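Local coordinates for oligopeptide-binding protein appA (Bacillus subtilis, PDB 1XOC) that captures oligopeptides outside the cell and delivers them to an ABC permease for import, a transport system that can support sporulation and genetic competence, at residues 46-51 with 217-222; 189-194 with 200-205; 508-511 with 515-518. One frame throughout, in Å; residues are numbered along the deposited sequence.

Interaction 1. Residues 46-51 with 217-222. With ZN (zinc ion), chain O.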
loop_
_atom_site.group_PDB
_atom_site.type_symbol
_atom_site.label_atom_id
_atom_site.label_comp_id
_atom_site.label_asym_id
_atom_site.label_seq_id
_atom_site.Cartn_x
_atom_site.Cartn_y
_atom_site.Cartn_z
ATOM N N THR A 46 -3.922 -4.805 -5.683
ATOM C CA THR A 46 -2.765 -4.475 -6.495
ATOM C C THR A 46 -1.979 -5.750 -6.888
ATOM O O THR A 46 -1.443 -5.855 -8.000
ATOM C CB THR A 46 -1.873 -3.434 -5.805
ATOM O OG1 THR A 46 -2.625 -2.235 -5.592
ATOM C CG2 THR A 46 -0.669 -3.044 -6.644
ATOM N N ASP A 47 -1.883 -6.719 -5.984
ATOM C CA ASP A 47 -1.222 -7.993 -6.308
ATOM C C ASP A 47 -1.830 -8.650 -7.553
ATOM O O ASP A 47 -1.088 -9.178 -8.415
ATOM C CB ASP A 47 -1.332 -9.009 -5.164
ATOM C CG ASP A 47 -0.390 -8.738 -4.005
ATOM O OD1 ASP A 47 0.653 -8.038 -4.162
ATOM O OD2 ASP A 47 -0.716 -9.326 -2.943
ATOM N N ILE A 48 -3.152 -8.673 -7.640
ATOM C CA ILE A 48 -3.792 -9.323 -8.775
ATOM C C ILE A 48 -3.612 -8.459 -10.053
ATOM O O ILE A 48 -3.339 -8.990 -11.145
ATOM C CB ILE A 48 -5.241 -9.586 -8.464
ATOM C CG1 ILE A 48 -5.355 -10.412 -7.190
ATOM C CG2 ILE A 48 -5.918 -10.279 -9.653
ATOM C CD1 ILE A 48 -4.826 -11.784 -7.275
ATOM N N GLU A 49 -3.794 -7.138 -9.919
ATOM C CA GLU A 49 -3.608 -6.219 -11.038
ATOM C C GLU A 49 -2.250 -6.378 -11.722
ATOM O O GLU A 49 -2.150 -6.355 -12.945
ATOM C CB GLU A 49 -3.737 -4.767 -10.530
ATOM C CG GLU A 49 -5.151 -4.392 -10.133
ATOM C CD GLU A 49 -5.227 -3.091 -9.356
ATOM O OE1 GLU A 49 -4.190 -2.439 -9.161
ATOM O OE2 GLU A 49 -6.336 -2.693 -8.927
ATOM N N ASN A 50 -1.222 -6.582 -10.921
ATOM C CA ASN A 50 0.135 -6.711 -11.481
ATOM C C ASN A 50 0.354 -8.020 -12.234
ATOM O O ASN A 50 1.338 -8.137 -12.983
ATOM C CB ASN A 50 1.198 -6.442 -10.418
ATOM C CG ASN A 50 1.396 -4.953 -10.215
ATOM O OD1 ASN A 50 0.592 -4.277 -9.573
ATOM N ND2 ASN A 50 2.409 -4.425 -10.846
ATOM N N MET A 51 -0.527 -9.005 -12.053
ATOM C CA MET A 51 -0.509 -10.242 -12.845
ATOM C C MET A 51 -1.380 -10.141 -14.072
ATOM O O MET A 51 -1.072 -10.721 -15.104
ATOM C CB MET A 51 -0.921 -11.455 -11.996
ATOM C CG MET A 51 0.161 -11.824 -11.015
ATOM S SD MET A 51 -0.132 -13.329 -10.058
ATOM C CE MET A 51 -1.424 -12.761 -8.976
ATOM N N VAL A 217 -1.570 -19.588 -11.114
ATOM C CA VAL A 217 -1.366 -18.967 -9.820
ATOM C C VAL A 217 -2.717 -18.805 -9.145
ATOM O O VAL A 217 -3.637 -18.250 -9.717
ATOM C CB VAL A 217 -0.725 -17.588 -9.960
ATOM C CG1 VAL A 217 -0.600 -16.922 -8.610
ATOM C CG2 VAL A 217 0.607 -17.697 -10.602
ATOM N N THR A 218 -2.818 -19.306 -7.927
ATOM C CA THR A 218 -4.035 -19.200 -7.153
ATOM C C THR A 218 -3.773 -18.335 -5.928
ATOM O O THR A 218 -2.829 -18.560 -5.210
ATOM C CB THR A 218 -4.478 -20.601 -6.709
ATOM O OG1 THR A 218 -4.746 -21.410 -7.853
ATOM C CG2 THR A 218 -5.783 -20.536 -5.973
ATOM N N TYR A 219 -4.618 -17.339 -5.722
ATOM C CA TYR A 219 -4.499 -16.426 -4.600
ATOM C C TYR A 219 -5.581 -16.848 -3.628
ATOM O O TYR A 219 -6.730 -16.568 -3.837
ATOM C CB TYR A 219 -4.753 -14.995 -5.079
ATOM C CG TYR A 219 -4.265 -13.840 -4.223
ATOM C CD1 TYR A 219 -5.132 -13.128 -3.430
ATOM C CD2 TYR A 219 -2.955 -13.418 -4.281
ATOM C CE1 TYR A 219 -4.708 -12.065 -2.694
ATOM C CE2 TYR A 219 -2.526 -12.353 -3.544
ATOM C CZ TYR A 219 -3.400 -11.673 -2.756
ATOM O OH TYR A 219 -2.988 -10.600 -2.013
ATOM N N LYS A 220 -5.170 -17.542 -2.582
ATOM C CA LYS A 220 -6.099 -18.210 -1.699
ATOM C C LYS A 220 -6.327 -17.370 -0.461
ATOM O O LYS A 220 -5.400 -17.058 0.249
ATOM C CB LYS A 220 -5.572 -19.587 -1.320
ATOM C CG LYS A 220 -6.590 -20.435 -0.575
ATOM C CD LYS A 220 -6.086 -21.832 -0.328
ATOM C CE LYS A 220 -7.146 -22.661 0.377
ATOM N NZ LYS A 220 -6.634 -24.005 0.670
ATOM N N VAL A 221 -7.579 -17.012 -0.222
ATOM C CA VAL A 221 -7.901 -16.117 0.863
ATOM C C VAL A 221 -8.092 -16.883 2.162
ATOM O O VAL A 221 -8.975 -17.718 2.277
ATOM C CB VAL A 221 -9.158 -15.301 0.556
ATOM C CG1 VAL A 221 -9.385 -14.300 1.629
ATOM C CG2 VAL A 221 -9.020 -14.610 -0.775
ATOM N N ILE A 222 -7.240 -16.585 3.129
ATOM C CA ILE A 222 -7.259 -17.249 4.409
ATOM C C ILE A 222 -7.133 -16.186 5.502
ATOM O O ILE A 222 -6.031 -15.880 5.923
ATOM C CB ILE A 222 -6.101 -18.276 4.528
ATOM C CG1 ILE A 222 -6.043 -19.195 3.291
ATOM C CG2 ILE A 222 -6.240 -19.094 5.811
ATOM C CD1 ILE A 222 -4.814 -20.057 3.278
HETATM ZN ZN ZN O . 0.931 -9.183 -1.325
HETATM O O HOH W 1 1.699 -10.722 0.394
HETATM O O HOH W 2 0.964 -11.534 -1.599
HETATM O O HOH W 3 -0.216 -7.578 -0.345
#
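Y219 carries its ring with CG opposite the backbone N (chi1 -161°), which sends the phenol from strand 216-221 toward helix 43-52. D47 on that helix turns CG away from its own carbonyl carbon (chi1 -77°), so that the carboxylate comes round to the phenol's end. Here Y219 OH donates a 2.8 Å hydrogen bond to D47 OD2, which accepts with its anti lone pair, on the side away from OD1. The two side chains cross at about a right angle, with carboxylate and ring planes 66° apart. OD2 has a second task: it binds the zinc ion at 2.3 Å, and three waters complete the coordination seen. D47 OD1 lies 3.1 Å from the zinc and instead forms a salt bridge with R508. Aspartate suits this place because its two oxygens can serve a metal, a phenol and a guanidinium together.

Away from the polar end the contact becomes apolar. I48 reaches over one face of the Y219 ring in a CH-pi contact, its CD1 3.7 Å from CG and set toward the rim near CB. One turn along, the bent end of M51 puts SD 3.9 Å from V217 CG1, a flexible thioether against a compact branched residue of the strand. Helix and strand run almost antiparallel, with axes 10.9 Å apart, so side chains alone bridge the gap between helix and sheet. A phenylalanine in place of Y219 would probably leave D47 OD2 without its protein hydrogen-bond donor and its carboxylate less firmly oriented. With a zinc ion, a phenol proton and an arginine all drawing on it, the D47 carboxylate is likely to be strongly stabilised as the anion, despite being buried.

Interaction 2. Residues 189-194 with 200-205. With ZN (zinc ion), chain D.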
loop_
_atom_site.group_PDB
_atom_site.type_symbol
_atom_site.label_atom_id
_atom_site.label_comp_id
_atom_site.label_asym_id
_atom_site.label_seq_id
_atom_site.Cartn_x
_atom_site.Cartn_y
_atom_site.Cartn_z
ATOM N N LYS A 189 -3.983 -14.693 -17.033
ATOM C CA LYS A 189 -5.390 -14.428 -17.382
ATOM C C LYS A 189 -6.338 -14.826 -16.234
ATOM O O LYS A 189 -6.076 -15.768 -15.505
ATOM C CB LYS A 189 -5.804 -15.273 -18.584
ATOM C CG LYS A 189 -4.985 -15.188 -19.799
ATOM C CD LYS A 189 -5.548 -16.164 -20.867
ATOM C CE LYS A 189 -5.462 -17.623 -20.403
ATOM N NZ LYS A 189 -5.473 -18.674 -21.483
ATOM N N PHE A 190 -7.429 -14.095 -16.087
ATOM C CA PHE A 190 -8.440 -14.419 -15.089
ATOM C C PHE A 190 -9.189 -15.692 -15.430
ATOM O O PHE A 190 -9.682 -15.833 -16.535
ATOM C CB PHE A 190 -9.414 -13.230 -14.960
ATOM C CG PHE A 190 -10.504 -13.425 -13.946
ATOM C CD1 PHE A 190 -10.314 -13.045 -12.626
ATOM C CD2 PHE A 190 -11.708 -14.004 -14.313
ATOM C CE1 PHE A 190 -11.353 -13.213 -11.688
ATOM C CE2 PHE A 190 -12.743 -14.184 -13.383
ATOM C CZ PHE A 190 -12.550 -13.789 -12.069
ATOM N N LYS A 191 -9.299 -16.604 -14.466
ATOM C CA LYS A 191 -10.143 -17.789 -14.620
ATOM C C LYS A 191 -11.393 -17.752 -13.733
ATOM O O LYS A 191 -12.496 -17.979 -14.214
ATOM C CB LYS A 191 -9.322 -19.047 -14.347
ATOM C CG LYS A 191 -10.107 -20.335 -14.564
ATOM C CD LYS A 191 -9.304 -21.580 -14.223
ATOM C CE LYS A 191 -9.984 -22.808 -14.772
ATOM N NZ LYS A 191 -11.475 -22.747 -14.560
ATOM N N GLU A 192 -11.227 -17.519 -12.437
ATOM C CA GLU A 192 -12.332 -17.636 -11.495
ATOM C C GLU A 192 -12.038 -16.862 -10.221
ATOM O O GLU A 192 -10.885 -16.793 -9.803
ATOM C CB GLU A 192 -12.518 -19.093 -11.130
ATOM C CG GLU A 192 -13.748 -19.308 -10.258
ATOM C CD GLU A 192 -13.942 -20.756 -9.806
ATOM O OE1 GLU A 192 -13.010 -21.591 -10.002
ATOM O OE2 GLU A 192 -15.048 -21.046 -9.255
ATOM N N TRP A 193 -13.065 -16.242 -9.656
ATOM C CA TRP A 193 -13.000 -15.667 -8.314
ATOM C C TRP A 193 -14.174 -16.219 -7.500
ATOM O O TRP A 193 -15.339 -15.808 -7.672
ATOM C CB TRP A 193 -13.006 -14.140 -8.373
ATOM C CG TRP A 193 -12.924 -13.429 -7.051
ATOM C CD1 TRP A 193 -12.791 -13.978 -5.797
ATOM C CD2 TRP A 193 -12.961 -12.022 -6.866
ATOM N NE1 TRP A 193 -12.746 -12.968 -4.842
ATOM C CE2 TRP A 193 -12.842 -11.763 -5.476
ATOM C CE3 TRP A 193 -13.066 -10.938 -7.745
ATOM C CZ2 TRP A 193 -12.819 -10.457 -4.953
ATOM C CZ3 TRP A 193 -13.058 -9.652 -7.222
ATOM C CH2 TRP A 193 -12.964 -9.425 -5.835
ATOM N N LYS A 194 -13.857 -17.204 -6.669
ATOM C CA LYS A 194 -14.814 -17.796 -5.742
ATOM C C LYS A 194 -14.755 -16.941 -4.485
ATOM O O LYS A 194 -13.738 -16.948 -3.760
ATOM C CB LYS A 194 -14.430 -19.232 -5.458
ATOM C CG LYS A 194 -15.450 -19.915 -4.559
ATOM C CD LYS A 194 -16.000 -21.259 -5.055
ATOM C CE LYS A 194 -17.461 -21.382 -4.610
ATOM N NZ LYS A 194 -18.136 -22.682 -4.890
ATOM N N LYS A 200 -8.286 -17.607 -9.073
ATOM C CA LYS A 200 -7.434 -18.471 -9.892
ATOM C C LYS A 200 -7.122 -17.795 -11.214
ATOM O O LYS A 200 -8.016 -17.296 -11.895
ATOM C CB LYS A 200 -8.140 -19.803 -10.160
ATOM C CG LYS A 200 -7.198 -20.868 -10.750
ATOM C CD LYS A 200 -7.921 -22.174 -10.825
ATOM C CE LYS A 200 -7.247 -23.193 -11.750
ATOM N NZ LYS A 200 -8.268 -24.165 -12.273
ATOM N N LEU A 201 -5.830 -17.723 -11.534
ATOM C CA LEU A 201 -5.326 -17.193 -12.798
ATOM C C LEU A 201 -4.502 -18.247 -13.548
ATOM O O LEU A 201 -3.883 -19.114 -12.919
ATOM C CB LEU A 201 -4.419 -15.989 -12.554
ATOM C CG LEU A 201 -4.880 -14.881 -11.595
ATOM C CD1 LEU A 201 -3.847 -13.810 -11.492
ATOM C CD2 LEU A 201 -6.162 -14.222 -12.013
ATOM N N GLU A 202 -4.497 -18.155 -14.881
ATOM C CA GLU A 202 -3.839 -19.134 -15.773
ATOM C C GLU A 202 -2.801 -18.389 -16.580
ATOM O O GLU A 202 -3.006 -17.221 -16.941
ATOM C CB GLU A 202 -4.837 -19.729 -16.775
ATOM C CG GLU A 202 -5.865 -20.606 -16.164
ATOM C CD GLU A 202 -6.788 -21.267 -17.201
ATOM O OE1 GLU A 202 -6.957 -20.672 -18.298
ATOM O OE2 GLU A 202 -7.356 -22.342 -16.884
ATOM N N ALA A 203 -1.711 -19.072 -16.905
ATOM C CA ALA A 203 -0.660 -18.485 -17.716
ATOM C C ALA A 203 -1.218 -17.998 -19.014
ATOM O O ALA A 203 -1.964 -18.714 -19.677
ATOM C CB ALA A 203 0.445 -19.494 -17.986
ATOM N N ASN A 204 -0.851 -16.768 -19.374
ATOM C CA ASN A 204 -1.157 -16.205 -20.666
ATOM C C ASN A 204 -0.156 -16.695 -21.710
ATOM O O ASN A 204 0.994 -16.212 -21.739
ATOM C CB ASN A 204 -1.060 -14.686 -20.578
ATOM C CG ASN A 204 -1.336 -14.001 -21.876
ATOM O OD1 ASN A 204 -1.711 -14.649 -22.870
ATOM N ND2 ASN A 204 -1.111 -12.663 -21.901
ATOM N N ASP A 205 -0.590 -17.608 -22.578
ATOM C CA ASP A 205 0.282 -18.195 -23.593
ATOM C C ASP A 205 0.823 -17.161 -24.594
ATOM O O ASP A 205 1.835 -17.417 -25.287
ATOM C CB ASP A 205 -0.499 -19.273 -24.362
ATOM C CG ASP A 205 -0.946 -20.448 -23.485
ATOM O OD1 ASP A 205 -0.317 -20.736 -22.491
ATOM O OD2 ASP A 205 -1.904 -21.146 -23.837
HETATM ZN ZN ZN D . -1.974 -23.037 -23.143
HETATM O O HOH W 4 -3.404 -18.407 -22.832
HETATM O O HOH W 5 -3.547 -23.266 -22.492
#
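A classic beta bulge interrupts the hairpin of strands 188-194 and 198-203: K191 and E192 on one strand both face K200 on the other. K200 O accepts from both amides, K191 N at 3.0 Å and E192 N at 3.3 Å. The extra residue fits because K191 takes a helix-like psi of -52°, after which K200 N bonds back to E192 O. On the near side of the bulge, K189 and E202 form a regular hydrogen-bonded pair, with K189 N 2.7 Å from E202 O and almost straight at 171°.

The hairpin closes one side of a four-stranded mixed sheet, in which 188-194 is an outermost strand and 198-203 lies next to 216-221. F190 and L201, a non-hydrogen-bonded pair, share the face that helix 43-52 packs against. The F190 ring and the L201 methyl meet lightly, CD1 of F190 and CD2 of L201 being 4.4 Å apart; apolar residues suit this face because helix residues M51 and L52 pack on it.

K189, E192, K200 and E202 share the opposite face, where long charged chains suit. K191, from the bulge, lays its chain alongside K200, pointing the same way, with K191 CE 3.3 Å from K200 NZ and the two ammonium nitrogens 4.2 Å apart. E202 OE2 packs 3.4 Å from K191 CD; its charge, 4.7 Å from K191 NZ, probably eases the lysines' repulsion. E192 gives OE1 to Y198 OH. Farther along, the bent chain of K189 brings NZ to a water that also accepts from D205 N, while D205 OD2 binds a zinc ion and OD1 pairs with R211.

Interaction 3. Residues 508-511 with 515-518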
loop_
_atom_site.group_PDB
_atom_site.type_symbol
_atom_site.label_atom_id
_atom_site.label_comp_id
_atom_site.label_asym_id
_atom_site.label_seq_id
_atom_site.Cartn_x
_atom_site.Cartn_y
_atom_site.Cartn_z
ATOM N N ARG A 508 6.572 -5.498 -4.061
ATOM C CA ARG A 508 5.729 -6.447 -4.794
ATOM C C ARG A 508 6.098 -7.893 -4.471
ATOM O O ARG A 508 7.106 -8.412 -4.979
ATOM C CB ARG A 508 5.809 -6.216 -6.303
ATOM C CG ARG A 508 5.163 -4.985 -6.822
ATOM C CD ARG A 508 3.759 -5.264 -7.366
ATOM N NE ARG A 508 2.819 -5.667 -6.334
ATOM C CZ ARG A 508 2.287 -4.842 -5.439
ATOM N NH1 ARG A 508 2.595 -3.551 -5.457
ATOM N NH2 ARG A 508 1.445 -5.305 -4.524
ATOM N N ASP A 509 5.290 -8.553 -3.640
ATOM C CA ASP A 509 5.596 -9.917 -3.179
ATOM C C ASP A 509 5.708 -10.906 -4.318
ATOM O O ASP A 509 6.471 -11.851 -4.239
ATOM C CB ASP A 509 4.539 -10.429 -2.171
ATOM C CG ASP A 509 4.717 -9.841 -0.810
ATOM O OD1 ASP A 509 5.650 -9.001 -0.619
ATOM O OD2 ASP A 509 3.943 -10.241 0.095
ATOM N N LEU A 510 4.931 -10.660 -5.357
ATOM C CA LEU A 510 4.889 -11.541 -6.525
ATOM C C LEU A 510 5.603 -10.899 -7.713
ATOM O O LEU A 510 5.323 -11.209 -8.858
ATOM C CB LEU A 510 3.443 -11.886 -6.867
ATOM C CG LEU A 510 2.618 -12.465 -5.694
ATOM C CD1 LEU A 510 1.178 -12.801 -6.091
ATOM C CD2 LEU A 510 3.301 -13.709 -5.119
ATOM N N TYR A 511 6.607 -10.066 -7.442
ATOM C CA TYR A 511 7.340 -9.418 -8.507
ATOM C C TYR A 511 7.867 -10.443 -9.512
ATOM O O TYR A 511 8.567 -11.361 -9.136
ATOM C CB TYR A 511 8.507 -8.612 -7.948
ATOM C CG TYR A 511 9.386 -7.934 -9.005
ATOM C CD1 TYR A 511 8.907 -6.868 -9.755
ATOM C CD2 TYR A 511 10.668 -8.370 -9.249
ATOM C CE1 TYR A 511 9.720 -6.242 -10.720
ATOM C CE2 TYR A 511 11.453 -7.768 -10.214
ATOM C CZ TYR A 511 10.947 -6.712 -10.947
ATOM O OH TYR A 511 11.695 -6.091 -11.925
ATOM N N LYS A 515 8.480 -15.140 -14.317
ATOM C CA LYS A 515 9.813 -15.630 -14.546
ATOM C C LYS A 515 10.235 -16.720 -13.563
ATOM O O LYS A 515 11.327 -17.263 -13.673
ATOM C CB LYS A 515 10.836 -14.495 -14.399
ATOM C CG LYS A 515 10.572 -13.205 -15.169
ATOM C CD LYS A 515 10.409 -13.401 -16.633
ATOM C CE LYS A 515 9.998 -12.089 -17.289
ATOM N NZ LYS A 515 9.696 -12.263 -18.737
ATOM N N TRP A 516 9.402 -17.028 -12.583
ATOM C CA TRP A 516 9.723 -18.050 -11.606
ATOM C C TRP A 516 9.395 -19.422 -12.192
ATOM O O TRP A 516 8.478 -19.560 -12.996
ATOM C CB TRP A 516 8.884 -17.899 -10.336
ATOM C CG TRP A 516 8.916 -16.561 -9.651
ATOM C CD1 TRP A 516 9.663 -15.465 -9.984
ATOM C CD2 TRP A 516 8.115 -16.171 -8.525
ATOM N NE1 TRP A 516 9.391 -14.429 -9.109
ATOM C CE2 TRP A 516 8.427 -14.834 -8.223
ATOM C CE3 TRP A 516 7.145 -16.818 -7.755
ATOM C CZ2 TRP A 516 7.826 -14.146 -7.157
ATOM C CZ3 TRP A 516 6.544 -16.135 -6.714
ATOM C CH2 TRP A 516 6.874 -14.816 -6.425
ATOM N N TRP A 517 10.140 -20.427 -11.787
ATOM C CA TRP A 517 9.899 -21.776 -12.265
ATOM C C TRP A 517 10.261 -22.785 -11.197
ATOM O O TRP A 517 11.013 -22.504 -10.266
ATOM C CB TRP A 517 10.652 -22.043 -13.568
ATOM C CG TRP A 517 12.139 -21.757 -13.564
ATOM C CD1 TRP A 517 12.747 -20.525 -13.665
ATOM C CD2 TRP A 517 13.166 -22.703 -13.528
ATOM N NE1 TRP A 517 14.091 -20.660 -13.664
ATOM C CE2 TRP A 517 14.390 -21.993 -13.589
ATOM C CE3 TRP A 517 13.189 -24.086 -13.434
ATOM C CZ2 TRP A 517 15.616 -22.622 -13.559
ATOM C CZ3 TRP A 517 14.403 -24.725 -13.415
ATOM C CH2 TRP A 517 15.617 -23.991 -13.477
ATOM N N LEU A 518 9.687 -23.971 -11.331
ATOM C CA LEU A 518 9.956 -25.067 -10.422
ATOM C C LEU A 518 10.902 -26.064 -11.073
ATOM O O LEU A 518 10.567 -26.661 -12.102
ATOM C CB LEU A 518 8.644 -25.734 -10.033
ATOM C CG LEU A 518 7.732 -24.817 -9.220
ATOM C CD1 LEU A 518 6.289 -25.279 -9.250
ATOM C CD2 LEU A 518 8.197 -24.731 -7.774
#
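W516 leaves its backbone with CB directed at the loop 508-511, and chi1 of -54° places CG opposite the carbonyl carbon, so the long indole stretches out across the gap to the loop. The first atom of the ring to meet the loop is NE1, which lies 3.2 Å from Y511 O. This hydrogen bond is weak, bent to 124° at the hydrogen, because the carbonyl oxygen sits obliquely beside the ring. The same oxygen is 3.6 Å from CE2 and 3.5 Å from CZ2, so it sits beside that part of the indole. Tryptophan suits the position, offering one N-H for a carbonyl and a broad, flat hydrocarbon surface for L510 and the aromatic rings around it.

What the ring meets is a type I beta turn, R508 to Y511, closed by Y511 N bonding to R508 O. The turn lies in the loop between strands 499-500 and 517-518, which pair in a small antiparallel sheet near the C-terminus; W516 immediately precedes the second of them.

At the far end of the indole, CH2 meets the turn. D509 O approaches it in the ring plane, at the edge, at 3.7 Å. The apolar part is L510, its CA 3.8 Å and its CD2 4.0 Å from CH2, the leucine side chain crossing the indole at about a right angle. F239 touches both L510 and W516, and the ring of Y502 meets the indole edge-to-face. The carboxylate of D509 lies near the zinc ion that D47 binds, while L510 also reaches M51 of helix 43-52.

Helix 43-52 is what the three contacts have in common. Interactions 1 and 2 have centres about 10 Å apart and both reach one mixed sheet, where neighbouring strands 198-203 and 216-221 are probably joined by a hydrogen bond from L201 N to V217 O; in sequence the hairpin of interaction 2 falls between the segments of interaction 1. Interaction 3 comes last, its centre about 12 Å from that of interaction 1, which it meets through the R508 to D47 salt bridge and L510 against M51; its nearest atoms are about 7 Å from interaction 2. The C-terminal loop is thus brought back onto a helix from the start of the chain, where T46 also packs on the bound peptide.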